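Valine-pyruvate aminotransferase (Salmonella typhimurium, PDB 3G7Q) catalyses the pyridoxal 5'-phosphate-dependent transfer of the amino group of valine to pyruvate and probably takes part in alanine biosynthesis. Local coordinates at residues N213-I218 and N241-M246; D348-T353 and R412-G417; E163-Y168 and I333-G338; L103-Q108 and G255-I260; P133-Y138 and Y372-L377. All blocks are in the same frame, centred on the assembly; numbering follows the deposited sequence. Where two conformers were deposited one is given.

Contact 1: residues N213-I218 and N241-M246; sequences NIPLVI and NIILCM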
# COMPACT_ATOMS: atom_id res chain seq x y z
N ASN A 213 -0.49 -16.88 25.59
CA ASN A 213 0.69 -16.44 24.85
C ASN A 213 0.40 -16.06 23.40
O ASN A 213 1.13 -16.45 22.49
CB ASN A 213 1.78 -17.52 24.93
CG ASN A 213 2.19 -17.79 26.36
OD1 ASN A 213 2.55 -16.87 27.09
ND2 ASN A 213 2.12 -19.06 26.77
N ILE A 214 -0.68 -15.31 23.21
CA ILE A 214 -1.05 -14.81 21.89
C ILE A 214 -1.37 -13.33 22.03
O ILE A 214 -1.77 -12.89 23.11
CB ILE A 214 -2.24 -15.57 21.28
CG1 ILE A 214 -3.47 -15.47 22.18
CG2 ILE A 214 -1.85 -17.04 21.02
CD1 ILE A 214 -4.67 -16.17 21.61
N PRO A 215 -1.16 -12.55 20.95
CA PRO A 215 -1.42 -11.12 21.04
C PRO A 215 -2.89 -10.74 21.08
O PRO A 215 -3.74 -11.44 20.52
CB PRO A 215 -0.84 -10.56 19.74
CG PRO A 215 -0.87 -11.72 18.78
CD PRO A 215 -0.65 -12.94 19.62
N LEU A 216 -3.16 -9.60 21.71
CA LEU A 216 -4.48 -8.99 21.68
C LEU A 216 -4.35 -7.81 20.74
O LEU A 216 -3.61 -6.89 21.02
CB LEU A 216 -4.93 -8.50 23.05
CG LEU A 216 -6.24 -7.71 23.11
CD1 LEU A 216 -7.40 -8.50 22.49
CD2 LEU A 216 -6.53 -7.27 24.59
N VAL A 217 -5.07 -7.86 19.62
CA VAL A 217 -4.97 -6.84 18.60
C VAL A 217 -6.19 -5.94 18.74
O VAL A 217 -7.32 -6.43 18.77
CB VAL A 217 -4.93 -7.48 17.18
CG1 VAL A 217 -4.75 -6.42 16.12
CG2 VAL A 217 -3.78 -8.51 17.10
N ILE A 218 -5.95 -4.63 18.86
CA ILE A 218 -7.02 -3.64 19.02
C ILE A 218 -6.97 -2.60 17.89
O ILE A 218 -5.99 -1.88 17.73
CB ILE A 218 -6.95 -2.89 20.37
CG1 ILE A 218 -6.86 -3.89 21.53
CG2 ILE A 218 -8.16 -1.96 20.51
CD1 ILE A 218 -6.59 -3.25 22.94
N ASN A 241 2.03 -7.04 25.14
CA ASN A 241 1.29 -8.11 24.46
C ASN A 241 0.11 -7.56 23.65
O ASN A 241 -0.73 -8.33 23.16
CB ASN A 241 0.77 -9.14 25.45
CG ASN A 241 0.38 -10.45 24.79
OD1 ASN A 241 1.12 -10.96 23.97
ND2 ASN A 241 -0.77 -11.01 25.15
N ILE A 242 0.01 -6.25 23.54
CA ILE A 242 -1.06 -5.63 22.77
C ILE A 242 -0.50 -5.07 21.47
O ILE A 242 0.61 -4.53 21.43
CB ILE A 242 -1.80 -4.56 23.57
CG1 ILE A 242 -2.60 -5.26 24.67
CG2 ILE A 242 -2.74 -3.76 22.65
CD1 ILE A 242 -3.31 -4.36 25.55
N ILE A 243 -1.25 -5.25 20.40
CA ILE A 243 -0.92 -4.68 19.10
C ILE A 243 -2.04 -3.68 18.82
O ILE A 243 -3.19 -4.07 18.70
CB ILE A 243 -0.85 -5.74 17.99
CG1 ILE A 243 0.18 -6.85 18.34
CG2 ILE A 243 -0.45 -5.09 16.64
CD1 ILE A 243 0.16 -8.01 17.35
N LEU A 244 -1.69 -2.41 18.70
CA LEU A 244 -2.67 -1.33 18.55
C LEU A 244 -2.57 -0.70 17.17
O LEU A 244 -1.50 -0.19 16.82
CB LEU A 244 -2.38 -0.31 19.66
CG LEU A 244 -3.18 0.98 19.82
CD1 LEU A 244 -4.64 0.67 19.86
CD2 LEU A 244 -2.70 1.68 21.11
N CYS A 245 -3.67 -0.70 16.40
CA CYS A 245 -3.68 -0.16 15.04
C CYS A 245 -4.40 1.18 15.05
O CYS A 245 -5.52 1.28 15.56
CB CYS A 245 -4.37 -1.10 14.07
SG CYS A 245 -3.54 -2.72 14.02
N MSE A 246 -3.74 2.20 14.50
CA MSE A 246 -4.29 3.54 14.41
C MSE A 246 -4.21 3.98 12.96
O MSE A 246 -3.56 3.34 12.14
CB MSE A 246 -3.54 4.50 15.35
CG MSE A 246 -3.62 4.08 16.83
SE MSE A 246 -2.71 5.39 17.93
CE MSE A 246 -4.57 6.70 18.02
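Leu216 with Ile242, Val217 with Ile243 and Ile218 with Leu244 are the parallel pairs that join two neighbouring strands, 216-219 and 242-247, of one beta sheet. Backbone bonds alternate across the seam: Leu216 N to Asn241 O, Ile243 N to Leu216 O at 2.9 Å, Ile218 N to Ile243 O at 2.8 Å, and Cys245 N to Ile218 O. Just ahead of the strands Asn241 adds one more from its side chain. With CG anti to the backbone N (chi1 -162°), ND2 reaches Ile214 O at 2.9 Å, standing above the carbonyl plane and not on a lone pair. The sheet is the seven-stranded mixed one of the large domain in fold type I pyridoxal-phosphate enzymes; strand 181-187 follows beyond 216-219, and antiparallel strand 259-262 beyond 242-247. On the face of Val217 and Ile243, Ile243 CD1 lies alongside the proline ring, 3.6 Å from Pro215 CB, and 4.0 Å from Val217 CG2. Phe111, Leu114 and Phe118 of helix 107-118 cover this side. On the other face the methyl end of Ile218 slants across the branch of its neighbour, Ile218 CD1 to Ile242 CG2 measuring 3.9 Å.

Contact 2: residues D348-T353 and R412-G417; sequences DLPITT and RAWREG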
# COMPACT_ATOMS: atom_id res chain seq x y z
N ASP A 348 -36.89 -9.36 14.77
CA ASP A 348 -37.88 -10.32 14.27
C ASP A 348 -38.45 -9.95 12.88
O ASP A 348 -39.54 -10.42 12.51
CB ASP A 348 -39.02 -10.54 15.29
CG ASP A 348 -38.50 -10.99 16.64
OD1 ASP A 348 -37.54 -11.78 16.71
OD2 ASP A 348 -39.05 -10.52 17.64
N LEU A 349 -37.73 -9.14 12.09
CA LEU A 349 -38.16 -8.82 10.73
C LEU A 349 -38.54 -10.12 10.04
O LEU A 349 -37.79 -11.11 10.11
CB LEU A 349 -37.02 -8.15 9.94
CG LEU A 349 -37.35 -7.52 8.58
CD1 LEU A 349 -38.33 -6.36 8.78
CD2 LEU A 349 -36.07 -7.03 7.87
N PRO A 350 -39.71 -10.19 9.38
CA PRO A 350 -40.10 -11.46 8.76
C PRO A 350 -39.53 -11.75 7.37
O PRO A 350 -39.99 -12.67 6.69
CB PRO A 350 -41.64 -11.36 8.70
CG PRO A 350 -41.91 -9.94 8.62
CD PRO A 350 -40.77 -9.18 9.25
N ILE A 351 -38.54 -10.96 6.95
CA ILE A 351 -37.77 -11.19 5.76
C ILE A 351 -36.33 -10.95 6.16
O ILE A 351 -36.08 -10.37 7.21
CB ILE A 351 -38.13 -10.24 4.56
CG1 ILE A 351 -37.84 -8.77 4.84
CG2 ILE A 351 -39.61 -10.49 4.09
CD1 ILE A 351 -37.94 -7.91 3.58
N THR A 352 -35.39 -11.41 5.34
CA THR A 352 -33.97 -11.13 5.64
C THR A 352 -33.55 -9.74 5.18
O THR A 352 -34.17 -9.14 4.30
CB THR A 352 -33.05 -12.12 4.94
OG1 THR A 352 -33.10 -11.90 3.53
CG2 THR A 352 -33.43 -13.57 5.27
N THR A 353 -32.46 -9.23 5.74
CA THR A 353 -31.97 -7.93 5.30
C THR A 353 -31.23 -8.04 3.96
O THR A 353 -30.96 -7.02 3.33
CB THR A 353 -31.15 -7.21 6.40
OG1 THR A 353 -30.16 -8.08 6.92
CG2 THR A 353 -32.08 -6.77 7.56
N ARG A 412 -43.84 -2.48 4.72
CA ARG A 412 -44.28 -3.42 3.70
C ARG A 412 -43.98 -4.87 4.09
O ARG A 412 -44.84 -5.73 3.93
CB ARG A 412 -43.62 -3.12 2.35
CG ARG A 412 -44.08 -4.03 1.23
CD ARG A 412 -43.33 -3.75 -0.06
NE ARG A 412 -43.55 -2.40 -0.54
N ALA A 413 -42.77 -5.14 4.58
CA ALA A 413 -42.38 -6.50 5.00
C ALA A 413 -43.32 -7.05 6.09
O ALA A 413 -43.79 -8.18 6.04
CB ALA A 413 -40.91 -6.50 5.49
N TRP A 414 -43.60 -6.22 7.09
CA TRP A 414 -44.51 -6.62 8.18
C TRP A 414 -45.95 -6.78 7.72
O TRP A 414 -46.69 -7.58 8.25
CB TRP A 414 -44.43 -5.64 9.34
CG TRP A 414 -43.21 -5.78 10.20
CD1 TRP A 414 -42.06 -5.07 10.11
CD2 TRP A 414 -43.03 -6.73 11.24
NE1 TRP A 414 -41.18 -5.48 11.08
CE2 TRP A 414 -41.74 -6.50 11.79
CE3 TRP A 414 -43.83 -7.74 11.79
CZ2 TRP A 414 -41.23 -7.24 12.85
CZ3 TRP A 414 -43.32 -8.50 12.85
CH2 TRP A 414 -42.03 -8.24 13.37
N ARG A 415 -46.34 -6.04 6.68
CA ARG A 415 -47.70 -6.09 6.18
C ARG A 415 -47.94 -7.24 5.22
O ARG A 415 -48.97 -7.90 5.31
CB ARG A 415 -47.98 -4.78 5.45
CG ARG A 415 -49.37 -4.59 4.92
CD ARG A 415 -49.52 -3.19 4.25
NE ARG A 415 -48.78 -3.08 2.97
CZ ARG A 415 -47.79 -2.23 2.68
NH1 ARG A 415 -47.39 -1.28 3.52
NH2 ARG A 415 -47.23 -2.26 1.48
N GLU A 416 -46.99 -7.46 4.32
CA GLU A 416 -47.19 -8.42 3.24
C GLU A 416 -45.97 -9.26 2.84
O GLU A 416 -46.04 -9.95 1.83
CB GLU A 416 -47.70 -7.67 2.00
CG GLU A 416 -46.71 -6.64 1.44
CD GLU A 416 -47.08 -6.09 0.06
OE1 GLU A 416 -48.28 -5.97 -0.23
OE2 GLU A 416 -46.15 -5.75 -0.73
N GLY A 417 -44.91 -9.28 3.63
CA GLY A 417 -43.70 -10.01 3.26
C GLY A 417 -42.93 -9.40 2.10
O GLY A 417 -42.16 -10.09 1.40
OXT GLY A 417 -43.04 -8.18 1.84
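Ala413 meets Ile351 methyl to methyl, Ala413 CB lying 3.8 Å from Ile351 CD1. Ile351 CG1 sits between its backbone N and carbonyl carbon (chi1 64°), which turns that branch to the alanine and leaves CG2 for the chain end. The carbonyl of Ala413 accepts the backbone N of Gly417, and Pro350 CG also rests on it, 3.6 Å from Ala413 O. Trp414 comes next and has the largest share of any residue in the contact. The side chains of Pro350 and Trp414 cross at about a right angle, with Pro350 CD over the face of the six-membered ring of Trp414, 3.9 Å from its centroid and 15° off the normal, a CH-pi contact. Leu349 CD1 approaches Trp414 NE1 obliquely at 3.8 Å, while Asp348 O lies 3.4 Å from Trp414 CH2. Arg330 adds a cation-pi contact to the same indole. At the C-terminus Gly417 O touches Ile351 CG2 at 3.7 Å, and Gly417 OXT forms a salt bridge with Arg359 of helix 353-362, the helix that Thr352 N-caps. The end of the C-terminal helix is thus laid against the loop joining strand 341-345 to helix 353-362, a strand-loop-helix connection of the small domain in the class I aminotransferase fold.

Contact 3: residues E163-Y168 and I333-G338; sequences EGQFKY and IHKPEG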
# COMPACT_ATOMS: atom_id res chain seq x y z
N GLU A 163 -34.62 3.52 25.16
CA GLU A 163 -34.82 4.14 23.86
C GLU A 163 -34.62 3.19 22.69
O GLU A 163 -34.19 3.59 21.62
CB GLU A 163 -33.98 5.42 23.71
CG GLU A 163 -34.29 6.42 24.86
CD GLU A 163 -33.83 7.84 24.62
OE1 GLU A 163 -33.43 8.18 23.49
OE2 GLU A 163 -33.87 8.64 25.61
N GLY A 164 -34.97 1.93 22.89
CA GLY A 164 -34.91 0.97 21.80
C GLY A 164 -33.50 0.77 21.28
O GLY A 164 -33.26 0.64 20.07
N GLN A 165 -32.57 0.77 22.22
CA GLN A 165 -31.17 0.55 21.88
C GLN A 165 -30.71 -0.80 22.44
O GLN A 165 -31.47 -1.49 23.13
CB GLN A 165 -30.30 1.72 22.35
CG GLN A 165 -30.62 2.99 21.57
CD GLN A 165 -29.80 4.20 21.92
OE1 GLN A 165 -28.85 4.15 22.71
NE2 GLN A 165 -30.19 5.32 21.33
N PHE A 166 -29.47 -1.17 22.14
CA PHE A 166 -28.93 -2.42 22.65
C PHE A 166 -27.42 -2.37 22.58
O PHE A 166 -26.86 -1.50 21.91
CB PHE A 166 -29.50 -3.64 21.93
CG PHE A 166 -29.07 -3.78 20.49
CD1 PHE A 166 -29.65 -3.01 19.51
CD2 PHE A 166 -28.12 -4.72 20.12
CE1 PHE A 166 -29.31 -3.17 18.20
CE2 PHE A 166 -27.77 -4.87 18.77
CZ PHE A 166 -28.35 -4.08 17.83
N LYS A 167 -26.78 -3.33 23.25
CA LYS A 167 -25.34 -3.39 23.27
C LYS A 167 -24.87 -4.86 23.28
O LYS A 167 -25.40 -5.68 24.04
CB LYS A 167 -24.81 -2.69 24.53
CG LYS A 167 -23.30 -2.70 24.66
CD LYS A 167 -22.79 -1.83 25.81
CE LYS A 167 -21.29 -2.05 26.09
NZ LYS A 167 -20.37 -1.59 24.99
N TYR A 168 -23.93 -5.17 22.41
CA TYR A 168 -23.35 -6.49 22.37
C TYR A 168 -22.30 -6.60 23.46
O TYR A 168 -21.60 -5.63 23.78
CB TYR A 168 -22.68 -6.76 21.04
CG TYR A 168 -23.60 -6.86 19.84
CD1 TYR A 168 -24.61 -7.82 19.79
CD2 TYR A 168 -23.40 -6.07 18.74
CE1 TYR A 168 -25.45 -7.95 18.66
CE2 TYR A 168 -24.21 -6.18 17.62
CZ TYR A 168 -25.24 -7.13 17.59
OH TYR A 168 -26.04 -7.23 16.49
N ILE A 333 -31.53 0.09 17.77
CA ILE A 333 -30.31 0.75 17.33
C ILE A 333 -29.20 0.41 18.29
O ILE A 333 -29.35 0.60 19.50
CB ILE A 333 -30.54 2.27 17.29
CG1 ILE A 333 -31.70 2.65 16.35
CG2 ILE A 333 -29.25 3.00 16.85
CD1 ILE A 333 -32.11 4.16 16.41
N HIS A 334 -28.08 -0.10 17.81
CA HIS A 334 -26.98 -0.38 18.75
C HIS A 334 -26.59 0.95 19.38
O HIS A 334 -26.52 1.98 18.70
CB HIS A 334 -25.76 -0.99 18.08
CG HIS A 334 -24.78 -1.58 19.05
ND1 HIS A 334 -23.94 -0.79 19.81
CD2 HIS A 334 -24.54 -2.86 19.42
CE1 HIS A 334 -23.21 -1.58 20.60
NE2 HIS A 334 -23.56 -2.83 20.39
N LYS A 335 -26.37 0.95 20.69
CA LYS A 335 -25.91 2.19 21.36
C LYS A 335 -24.71 2.77 20.61
O LYS A 335 -23.74 2.09 20.39
CB LYS A 335 -25.56 1.91 22.81
CG LYS A 335 -25.21 3.20 23.53
CD LYS A 335 -24.85 2.91 24.96
CE LYS A 335 -24.72 4.24 25.70
NZ LYS A 335 -24.43 3.99 27.13
N PRO A 336 -24.81 4.02 20.15
CA PRO A 336 -23.73 4.58 19.35
C PRO A 336 -22.62 5.12 20.26
O PRO A 336 -22.65 6.27 20.66
CB PRO A 336 -24.44 5.70 18.57
CG PRO A 336 -25.46 6.11 19.38
CD PRO A 336 -25.95 4.94 20.23
N GLU A 337 -21.66 4.27 20.58
CA GLU A 337 -20.59 4.66 21.53
C GLU A 337 -19.36 5.27 20.85
O GLU A 337 -18.50 5.85 21.54
CB GLU A 337 -20.23 3.47 22.43
CG GLU A 337 -21.39 3.00 23.30
CD GLU A 337 -21.01 1.91 24.23
OE1 GLU A 337 -20.61 0.83 23.78
OE2 GLU A 337 -21.10 2.13 25.46
N GLY A 338 -19.30 5.21 19.53
CA GLY A 338 -18.23 5.80 18.77
C GLY A 338 -18.36 5.41 17.32
O GLY A 338 -19.33 4.74 16.92
O HOH W 1 -19.17 0.82 26.73
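Gln165 with Ile333 and Phe166 with His334 form the parallel pairs of strands 165-169 and 332-334, neighbours in the six-stranded mixed sheet of the small domain in this class I aminotransferase fold. Ile333 N bonds to Gly164 O at 2.9 Å and Lys335 N to Phe166 O at 2.8 Å; Phe166 N to Ile333 O is weak. The dense part is the aromatic cluster of Phe166, Tyr168 and His334. His334, its CG anti to the backbone N (chi1 -166°), turns its ring edge to the face of Phe166, the planes 68° apart, and takes Phe166 O over the centre of its own face. Both ring nitrogens are used: His334 NE2 accepts Tyr168 N at 3.1 Å, and ND1 donates to Lys335 O. Tyr168 OH goes on to His383 and Trp343. Looser is the solvent side, where the extended chains of Gln165 and Lys335 slant past one another, with Gln165 OE1 3.9 Å from Lys335 CG; Lys335 is exposed. Lys167, by contrast, is buried; it bends at its last torsion, and its NZ is held by Glu337, Asn195 and Val196. A water links Lys167 NZ, at 3.2 Å, to Glu337 OE2, and the salt bridge runs from Lys167 NZ to the syn lone pair of Glu337 OE1 at 2.7 Å.

Contact 4: residues L103-Q108 and G255-I260; sequences LTNGSQ and GSRCGI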
# COMPACT_ATOMS: atom_id res chain seq x y z
N LEU A 103 4.67 1.79 10.24
CA LEU A 103 3.69 2.49 9.44
C LEU A 103 3.30 1.62 8.26
O LEU A 103 4.12 0.85 7.77
CB LEU A 103 4.26 3.81 8.93
CG LEU A 103 4.84 4.76 9.97
CD1 LEU A 103 5.37 6.01 9.29
CD2 LEU A 103 3.76 5.11 11.00
N THR A 104 2.05 1.73 7.82
CA THR A 104 1.55 0.96 6.69
C THR A 104 0.70 1.91 5.84
O THR A 104 0.51 3.06 6.21
CB THR A 104 0.63 -0.20 7.13
OG1 THR A 104 -0.55 0.35 7.72
CG2 THR A 104 1.35 -1.15 8.14
N ASN A 105 0.16 1.36 4.76
CA ASN A 105 -0.71 2.04 3.80
C ASN A 105 -2.11 2.29 4.35
O ASN A 105 -2.90 2.99 3.73
CB ASN A 105 -0.82 1.17 2.54
CG ASN A 105 -1.25 1.95 1.32
OD1 ASN A 105 -2.20 1.57 0.63
ND2 ASN A 105 -0.57 3.04 1.05
N GLY A 106 -2.42 1.68 5.49
CA GLY A 106 -3.72 1.81 6.13
C GLY A 106 -4.06 0.64 7.02
O GLY A 106 -3.29 -0.32 7.15
N SER A 107 -5.25 0.72 7.61
CA SER A 107 -5.76 -0.30 8.52
C SER A 107 -5.82 -1.68 7.90
O SER A 107 -5.39 -2.67 8.50
CB SER A 107 -7.18 0.07 8.98
OG SER A 107 -7.17 1.23 9.81
N GLN A 108 -6.31 -1.74 6.67
CA GLN A 108 -6.50 -3.01 6.02
C GLN A 108 -5.20 -3.74 5.68
O GLN A 108 -5.12 -4.96 5.83
CB GLN A 108 -7.38 -2.79 4.79
CG GLN A 108 -7.95 -4.06 4.23
CD GLN A 108 -9.26 -3.86 3.46
OE1 GLN A 108 -9.78 -2.74 3.36
NE2 GLN A 108 -9.80 -4.95 2.93
N GLY A 255 -7.79 10.36 1.74
CA GLY A 255 -6.87 10.32 0.61
C GLY A 255 -5.41 10.17 1.00
O GLY A 255 -4.56 10.00 0.12
N SER A 256 -5.07 10.26 2.28
CA SER A 256 -3.70 9.98 2.71
C SER A 256 -3.70 8.48 2.98
O SER A 256 -4.75 7.86 3.10
CB SER A 256 -3.33 10.68 3.99
OG SER A 256 -3.99 10.04 5.08
N ARG A 257 -2.55 7.88 3.13
CA ARG A 257 -2.54 6.44 3.33
C ARG A 257 -1.58 6.21 4.42
O ARG A 257 -0.40 5.92 4.14
CB ARG A 257 -2.12 5.73 2.04
CG ARG A 257 -3.20 5.65 0.98
CD ARG A 257 -4.34 4.76 1.42
NE ARG A 257 -5.29 4.50 0.34
CZ ARG A 257 -6.21 5.36 -0.09
NH1 ARG A 257 -6.32 6.57 0.44
NH2 ARG A 257 -7.01 5.01 -1.10
N CYS A 258 -2.04 6.37 5.66
CA CYS A 258 -1.15 6.23 6.78
C CYS A 258 -1.71 5.45 7.97
O CYS A 258 -2.40 6.00 8.83
CB CYS A 258 -0.70 7.61 7.20
SG CYS A 258 0.71 7.51 8.23
N GLY A 259 -1.41 4.15 7.98
CA GLY A 259 -1.75 3.24 9.06
C GLY A 259 -0.58 3.17 10.04
O GLY A 259 0.59 3.30 9.64
N ILE A 260 -0.88 2.98 11.32
CA ILE A 260 0.13 2.93 12.35
C ILE A 260 -0.07 1.68 13.18
O ILE A 260 -1.20 1.37 13.54
CB ILE A 260 -0.03 4.16 13.26
CG1 ILE A 260 0.21 5.45 12.47
CG2 ILE A 260 0.89 4.08 14.46
CD1 ILE A 260 -0.32 6.70 13.15
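Thr104 carries OG1 between its backbone N and carbonyl carbon (chi1 66°), which lays the hydroxyl oxygen against the bare alpha carbon of Gly259: Thr104 OG1 to Gly259 CA is 3.4 Å. The same oxygen donates to Gly106 O at 2.9 Å. Arg257 bends at chi2 (-67°), which folds its aliphatic part along the backbone of Asn105, with Arg257 CD 3.2 Å from Asn105 O. Strands 101-104 and 259-262 run antiparallel here. In their hydrogen-bonded pair Thr104 N to Gly259 O and Gly259 N to Thr104 O both measure 2.8 Å. The adjoining non-hydrogen-bonded pair sets Leu103 and Ile260 side by side, Leu103 CD2 to Ile260 CG1 3.9 Å, against Leu80, Leu81 and Leu84 of helix 77-92. Arg257 O is buried by the contact and has no polar partner in the model. Ala281 and Gly283 of the second subunit pack on Asn105 and Arg257, so the site borders the dimer interface. From Gly106, the N-cap, the chain enters helix 107-118; a strand, glycine-containing turn and helix start beside an arginine is consistent with the cofactor-phosphate site of fold type I aminotransferases.

Contact 5: residues P133-Y138 and Y372-L377; sequences PLAPEY and YFFPGL. With EDO (1,2-ethanediol), chain F.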
# COMPACT_ATOMS: atom_id res chain seq x y z
N PRO A 133 -13.62 -12.16 19.49
CA PRO A 133 -14.46 -12.53 20.64
C PRO A 133 -15.75 -11.75 20.76
O PRO A 133 -16.63 -12.12 21.54
CB PRO A 133 -13.55 -12.27 21.85
CG PRO A 133 -12.57 -11.29 21.40
CD PRO A 133 -12.41 -11.42 19.91
N LEU A 134 -15.88 -10.67 19.99
CA LEU A 134 -17.09 -9.88 20.01
C LEU A 134 -17.48 -9.52 18.56
O LEU A 134 -17.27 -8.42 18.11
CB LEU A 134 -16.92 -8.65 20.92
CG LEU A 134 -18.13 -7.77 21.35
CD1 LEU A 134 -19.29 -8.54 21.80
CD2 LEU A 134 -17.71 -6.84 22.45
N ALA A 135 -18.09 -10.47 17.89
CA ALA A 135 -18.67 -10.19 16.57
C ALA A 135 -19.94 -9.37 16.80
O ALA A 135 -20.58 -9.53 17.83
CB ALA A 135 -18.97 -11.49 15.86
N PRO A 136 -20.35 -8.53 15.83
CA PRO A 136 -19.77 -8.29 14.51
C PRO A 136 -18.57 -7.33 14.49
O PRO A 136 -18.47 -6.41 15.31
CB PRO A 136 -20.94 -7.67 13.73
CG PRO A 136 -21.70 -6.96 14.76
CD PRO A 136 -21.56 -7.71 16.04
N GLU A 137 -17.68 -7.59 13.54
CA GLU A 137 -16.48 -6.81 13.31
C GLU A 137 -16.40 -6.52 11.83
O GLU A 137 -16.93 -7.27 11.01
CB GLU A 137 -15.24 -7.61 13.73
CG GLU A 137 -14.96 -7.62 15.22
CD GLU A 137 -14.43 -6.28 15.75
OE1 GLU A 137 -14.20 -5.36 14.94
OE2 GLU A 137 -14.27 -6.15 16.97
N TYR A 138 -15.77 -5.42 11.47
CA TYR A 138 -15.57 -5.06 10.08
C TYR A 138 -14.44 -5.82 9.38
O TYR A 138 -14.61 -6.28 8.26
CB TYR A 138 -15.32 -3.56 9.95
CG TYR A 138 -14.78 -3.17 8.60
CD1 TYR A 138 -15.61 -3.15 7.49
CD2 TYR A 138 -13.45 -2.83 8.42
CE1 TYR A 138 -15.14 -2.80 6.23
CE2 TYR A 138 -12.95 -2.50 7.16
CZ TYR A 138 -13.81 -2.48 6.07
OH TYR A 138 -13.36 -2.16 4.80
N TYR A 372 -22.85 -9.99 6.58
CA TYR A 372 -21.50 -9.97 6.11
C TYR A 372 -20.46 -9.64 7.17
O TYR A 372 -19.27 -9.90 6.95
CB TYR A 372 -21.41 -9.05 4.89
CG TYR A 372 -22.38 -9.46 3.77
CD1 TYR A 372 -22.39 -10.77 3.28
CD2 TYR A 372 -23.24 -8.55 3.20
CE1 TYR A 372 -23.27 -11.16 2.27
CE2 TYR A 372 -24.12 -8.92 2.18
CZ TYR A 372 -24.14 -10.23 1.72
OH TYR A 372 -25.01 -10.60 0.69
N PHE A 373 -20.88 -9.15 8.35
CA PHE A 373 -19.96 -8.82 9.43
C PHE A 373 -19.77 -9.92 10.49
O PHE A 373 -19.25 -9.64 11.57
CB PHE A 373 -20.43 -7.53 10.12
CG PHE A 373 -20.51 -6.35 9.21
CD1 PHE A 373 -21.66 -6.06 8.50
CD2 PHE A 373 -19.41 -5.51 9.04
CE1 PHE A 373 -21.74 -4.95 7.65
CE2 PHE A 373 -19.48 -4.41 8.18
CZ PHE A 373 -20.65 -4.14 7.49
N PHE A 374 -20.25 -11.13 10.21
CA PHE A 374 -20.17 -12.25 11.14
C PHE A 374 -19.52 -13.49 10.55
O PHE A 374 -20.02 -14.59 10.73
CB PHE A 374 -21.56 -12.67 11.57
CG PHE A 374 -22.32 -11.66 12.35
CD1 PHE A 374 -23.17 -10.78 11.71
CD2 PHE A 374 -22.27 -11.66 13.73
CE1 PHE A 374 -23.89 -9.87 12.43
CE2 PHE A 374 -23.01 -10.75 14.45
CZ PHE A 374 -23.83 -9.85 13.80
N PRO A 375 -18.40 -13.35 9.86
CA PRO A 375 -17.87 -14.61 9.32
C PRO A 375 -17.29 -15.52 10.40
O PRO A 375 -16.75 -15.06 11.40
CB PRO A 375 -16.74 -14.14 8.41
CG PRO A 375 -16.25 -12.88 9.08
CD PRO A 375 -17.53 -12.21 9.57
N GLY A 376 -17.42 -16.82 10.19
CA GLY A 376 -16.83 -17.80 11.08
C GLY A 376 -17.54 -18.09 12.38
O GLY A 376 -16.89 -18.52 13.33
N LEU A 377 -18.85 -17.83 12.47
CA LEU A 377 -19.61 -18.21 13.65
C LEU A 377 -19.65 -19.70 13.76
O LEU A 377 -19.81 -20.37 12.76
CB LEU A 377 -21.06 -17.74 13.58
CG LEU A 377 -21.40 -16.30 13.86
CD1 LEU A 377 -22.86 -16.02 13.52
CD2 LEU A 377 -21.09 -15.96 15.33
C1 EDO F . -25.83 -7.75 -0.80
O1 EDO F . -26.71 -8.81 -0.38
C2 EDO F . -25.83 -7.62 -2.32
O2 EDO F . -25.31 -8.81 -2.95
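Pro136 lies over one face of the Phe374 ring, its CB 3.8 Å from the centroid and 19° off the normal in a CH-pi contact, with CG and CD reaching on to Phe374 CE2 and CZ. The peptide bond before Pro136 is cis, and Ala135 just ahead also touches this ring, Ala135 CB to Phe374 CD2 measuring 3.9 Å. Phe374 places CG beside its backbone N, anti to the carbonyl carbon (chi1 -65°), and this leads the ring back to the proline. Phe373 works with both backbone and ring. Its carbonyl accepts the backbone of Glu137, Glu137 N to Phe373 O 3.2 Å; its CB packs on Pro136 CB at 3.6 Å. Glu137 O lies at the edge of the ring, 3.6 Å from Phe373 CD2, and Phe373 CE2 approaches the edge of Tyr138 at CD1, 4.1 Å away. Tyr141 stacks on the Phe373 ring. Farther out, Tyr372 OH shares a 2.7 Å hydrogen bond with O1 of an ethanediol, probably from the crystallisation liquor. Phe374 to Leu377 form a type II turn, tied to Ser153. The contact joins the loop after strand 129-132 of the large sheet to the loop after strand 368-369, where the two domains of the class I aminotransferase fold meet.

Contacts 1 and 4 share the seven-stranded sheet, their centres 17 Å apart; strands 242-247 and 259-262 adjoin there, and Met246 O lies 2.8 Å from Ile260 N, a probable hydrogen bond. Contact 3 belongs to the six-stranded sheet; its Tyr168 CE2 packs 3.4 Å from Pro136 CD of contact 5. Contact 2, at the C-terminal helix, lies 41 Å from contact 1 between centres but about 7 Å from contact 5 at the nearest atoms. Along the chain contact 1 is nested inside contacts 3, 4 and 5, and contact 3 inside contact 5, while contact 5 crosses contacts 2 and 4, and contact 3 crosses contact 4. Contacts 1 and 4 thus build the large domain, 2 and 3 the small one, and contact 5 joins them.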